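Local coordinates for protein-L-isoaspartate O-methyltransferase beta-aspartate methyltransferase (Plasmodium falciparum, PDB 2PBF) that probably methylates L-isoaspartyl residues of damaged proteins, a first step of protein repair, with S-adenosyl-L-methionine as the likely methyl donor, at residues 85-90 with 164-169. Numbering follows the deposited sequence.
Sequences IDVGSG and DAIHVG. With SAH (S-adenosyl-L-homocysteine), chain C.
Asp86 and His167 both place CG anti to the backbone N (chi1 -176° and 173°), which lays carboxylate and imidazole side by side on one face of the sheet. His167 ND1 donates to Asp86 OD1 at 2.9 Å. The oxygen lies near the ring plane, while the nitrogen meets its syn side 35° out of the carboxylate plane. Thr95 holds Asp86 OD2, so the buried carboxylate is gripped at both oxygens. Four backbone bonds join the parallel strands, three of them nearly straight, including Val87 N to His167 O at 2.6 Å and Gly169 N to Val87 O at 2.8 Å. On the other face, Ile85 CG2 rests 3.7 Å from Ile166 CG1. Val87 CG1 lies alongside Val168 CG1 at 3.8 Å. Beyond the strand, Gly88 begins the glycine-rich loop of the class I methyltransferase fold. Its CA comes within 3.2 Å of O4' of S-adenosyl-L-homocysteine, and Gly169 O lies 3.2 Å from the ligand's C5'. The two strands are central in a seven-stranded mixed sheet, between strands 111-116 and 187-195. Helix 93-101 covers the Asp86 and His167 face, and Leu179 and Leu182 of helix 177-182 pack against the aliphatic one.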
ATOM      1  N   ILE A  85       7.558  -0.979  -0.186  1.00 26.97           N
ATOM      2  CA  ILE A  85       7.052  -1.155  -1.543  1.00 27.42           C
ATOM      3  C   ILE A  85       5.548  -1.427  -1.466  1.00 27.23           C
ATOM      4  O   ILE A  85       5.086  -2.209  -0.628  1.00 26.86           O
ATOM      5  CB  ILE A  85       7.852  -2.241  -2.366  1.00 27.11           C
ATOM      6  CG1 ILE A  85       7.256  -2.438  -3.766  1.00 28.87           C
ATOM      7  CG2 ILE A  85       7.996  -3.583  -1.587  1.00 28.34           C
ATOM      8  CD1 ILE A  85       8.183  -3.245  -4.697  1.00 27.99           C
ATOM      9  N   ASP A  86       4.803  -0.729  -2.315  1.00 26.39           N
ATOM     10  CA  ASP A  86       3.357  -0.873  -2.396  1.00 26.62           C
ATOM     11  C   ASP A  86       3.096  -1.567  -3.704  1.00 26.76           C
ATOM     12  O   ASP A  86       3.275  -0.977  -4.791  1.00 27.39           O
ATOM     13  CB  ASP A  86       2.679   0.499  -2.357  1.00 26.04           C
ATOM     14  CG  ASP A  86       1.168   0.425  -2.345  1.00 26.58           C
ATOM     15  OD1 ASP A  86       0.596  -0.640  -2.057  1.00 28.59           O
ATOM     16  OD2 ASP A  86       0.524   1.473  -2.609  1.00 27.69           O
ATOM     17  N   VAL A  87       2.695  -2.826  -3.600  1.00 25.82           N
ATOM     18  CA  VAL A  87       2.462  -3.636  -4.772  1.00 26.82           C
ATOM     19  C   VAL A  87       0.985  -3.537  -5.166  1.00 26.54           C
ATOM     20  O   VAL A  87       0.122  -4.046  -4.459  1.00 25.52           O
ATOM     21  CB  VAL A  87       2.817  -5.127  -4.515  1.00 25.97           C
ATOM     22  CG1 VAL A  87       2.501  -5.982  -5.786  1.00 25.92           C
ATOM     23  CG2 VAL A  87       4.300  -5.275  -4.090  1.00 27.15           C
ATOM     24  N   GLY A  88       0.716  -2.898  -6.304  1.00 27.51           N
ATOM     25  CA  GLY A  88      -0.655  -2.665  -6.771  1.00 26.23           C
ATOM     26  C   GLY A  88      -1.069  -1.314  -6.258  1.00 26.48           C
ATOM     27  O   GLY A  88      -2.085  -1.177  -5.558  1.00 27.15           O
ATOM     28  N   SER A  89      -0.274  -0.298  -6.591  1.00 26.06           N
ATOM     29  CA  SER A  89      -0.393   0.979  -5.914  1.00 25.43           C
ATOM     30  C   SER A  89      -1.704   1.711  -6.262  1.00 24.86           C
ATOM     31  O   SER A  89      -2.176   2.526  -5.470  1.00 23.73           O
ATOM     32  CB  SER A  89       0.868   1.845  -6.137  1.00 25.89           C
ATOM     33  OG  SER A  89       1.197   1.943  -7.518  1.00 25.06           O
ATOM     34  N   GLY A  90      -2.280   1.407  -7.432  1.00 24.58           N
ATOM     35  CA  GLY A  90      -3.641   1.817  -7.764  1.00 24.77           C
ATOM     36  C   GLY A  90      -3.824   3.312  -7.837  1.00 25.73           C
ATOM     37  O   GLY A  90      -3.190   3.968  -8.666  1.00 25.00           O
ATOM     38  N   ASP A 164      11.693  -3.248   4.198  1.00 30.30           N
ATOM     39  CA  ASP A 164      11.233  -3.405   5.560  1.00 30.68           C
ATOM     40  C   ASP A 164       9.712  -3.572   5.613  1.00 30.02           C
ATOM     41  O   ASP A 164       9.180  -4.179   6.549  1.00 30.31           O
ATOM     42  CB  ASP A 164      11.693  -2.216   6.377  1.00 30.31           C
ATOM     43  CG  ASP A 164      13.189  -1.963   6.223  1.00 34.45           C
ATOM     44  OD1 ASP A 164      13.983  -2.757   6.792  1.00 34.39           O
ATOM     45  OD2 ASP A 164      13.572  -0.993   5.521  1.00 33.92           O
ATOM     46  N   ALA A 165       9.025  -3.056   4.599  1.00 29.64           N
ATOM     47  CA  ALA A 165       7.563  -3.132   4.526  1.00 28.66           C
ATOM     48  C   ALA A 165       7.114  -3.386   3.106  1.00 28.79           C
ATOM     49  O   ALA A 165       7.516  -2.663   2.175  1.00 27.91           O
ATOM     50  CB  ALA A 165       6.941  -1.867   5.058  1.00 28.96           C
ATOM     51  N   ILE A 166       6.307  -4.440   2.934  1.00 27.82           N
ATOM     52  CA  ILE A 166       5.729  -4.768   1.635  1.00 27.76           C
ATOM     53  C   ILE A 166       4.219  -4.843   1.753  1.00 27.58           C
ATOM     54  O   ILE A 166       3.683  -5.645   2.496  1.00 27.69           O
ATOM     55  CB  ILE A 166       6.274  -6.111   1.025  1.00 27.91           C
ATOM     56  CG1 ILE A 166       7.816  -6.145   1.087  1.00 29.81           C
ATOM     57  CG2 ILE A 166       5.707  -6.299  -0.418  1.00 27.17           C
ATOM     58  CD1 ILE A 166       8.482  -7.323   0.363  1.00 28.80           C
ATOM     59  N   HIS A 167       3.533  -3.989   1.028  1.00 28.19           N
ATOM     60  CA  HIS A 167       2.097  -4.029   1.040  1.00 28.62           C
ATOM     61  C   HIS A 167       1.651  -4.484  -0.324  1.00 28.75           C
ATOM     62  O   HIS A 167       2.141  -4.014  -1.347  1.00 28.64           O
ATOM     63  CB  HIS A 167       1.510  -2.673   1.381  1.00 29.17           C
ATOM     64  CG  HIS A 167       0.029  -2.628   1.233  1.00 30.46           C
ATOM     65  ND1 HIS A 167      -0.586  -2.198   0.079  1.00 30.93           N
ATOM     66  CD2 HIS A 167      -0.961  -3.015   2.070  1.00 31.92           C
ATOM     67  CE1 HIS A 167      -1.893  -2.310   0.214  1.00 30.24           C
ATOM     68  NE2 HIS A 167      -2.145  -2.793   1.416  1.00 33.42           N
ATOM     69  N   VAL A 168       0.731  -5.433  -0.344  1.00 29.09           N
ATOM     70  CA  VAL A 168       0.229  -5.896  -1.602  1.00 28.71           C
ATOM     71  C   VAL A 168      -1.280  -5.673  -1.570  1.00 28.61           C
ATOM     72  O   VAL A 168      -1.965  -6.238  -0.733  1.00 27.43           O
ATOM     73  CB  VAL A 168       0.577  -7.383  -1.814  1.00 29.17           C
ATOM     74  CG1 VAL A 168       0.329  -7.770  -3.229  1.00 29.50           C
ATOM     75  CG2 VAL A 168       2.048  -7.671  -1.405  1.00 27.85           C
ATOM     76  N   GLY A 169      -1.778  -4.859  -2.503  1.00 27.66           N
ATOM     77  CA  GLY A 169      -3.173  -4.421  -2.462  1.00 28.61           C
ATOM     78  C   GLY A 169      -4.085  -5.213  -3.397  1.00 29.17           C
ATOM     79  O   GLY A 169      -5.149  -4.729  -3.763  1.00 28.85           O
TER
HETATM   80  N   SAH C 301      -3.769   0.220  -2.879  1.00 26.69           N
HETATM   81  CA  SAH C 301      -4.655   0.432  -4.053  1.00 25.82           C
HETATM   82  CB  SAH C 301      -5.334  -0.868  -4.399  1.00 25.87           C
HETATM   83  CG  SAH C 301      -5.846  -0.787  -5.831  1.00 26.37           C
HETATM   84  SD  SAH C 301      -6.657  -2.308  -6.330  1.00 30.06           S
HETATM   85  C   SAH C 301      -5.686   1.547  -3.845  1.00 26.11           C
HETATM   86  O   SAH C 301      -6.312   1.589  -2.784  1.00 24.73           O
HETATM   87  OXT SAH C 301      -5.896   2.415  -4.731  1.00 24.57           O
HETATM   88  C5' SAH C 301      -5.154  -3.268  -6.640  1.00 30.80           C
HETATM   89  C4' SAH C 301      -4.249  -2.757  -7.762  1.00 30.88           C
HETATM   90  O4' SAH C 301      -3.343  -3.783  -8.051  1.00 32.06           O
HETATM   91  C3' SAH C 301      -4.917  -2.400  -9.083  1.00 30.09           C
HETATM   92  O3' SAH C 301      -4.647  -1.041  -9.385  1.00 28.25           O
HETATM   93  C2' SAH C 301      -4.298  -3.351 -10.097  1.00 30.61           C
HETATM   94  O2' SAH C 301      -4.101  -2.742 -11.354  1.00 30.16           O
HETATM   95  C1' SAH C 301      -2.986  -3.694  -9.422  1.00 30.67           C
HETATM   96  N9  SAH C 301      -2.386  -4.992  -9.798  1.00 31.12           N
HETATM   97  C8  SAH C 301      -3.058  -6.156 -10.038  1.00 31.73           C
HETATM   98  N7  SAH C 301      -2.147  -7.122 -10.297  1.00 32.36           N
HETATM   99  C5  SAH C 301      -0.903  -6.594 -10.252  1.00 29.82           C
HETATM  100  C6  SAH C 301       0.371  -7.132 -10.470  1.00 31.26           C
HETATM  101  N6  SAH C 301       0.565  -8.403 -10.793  1.00 29.90           N
HETATM  102  N1  SAH C 301       1.473  -6.330 -10.316  1.00 32.96           N
HETATM  103  C2  SAH C 301       1.315  -4.997  -9.984  1.00 30.97           C
HETATM  104  N3  SAH C 301       0.054  -4.492  -9.793  1.00 30.07           N
HETATM  105  C4  SAH C 301      -1.045  -5.265  -9.923  1.00 29.94           C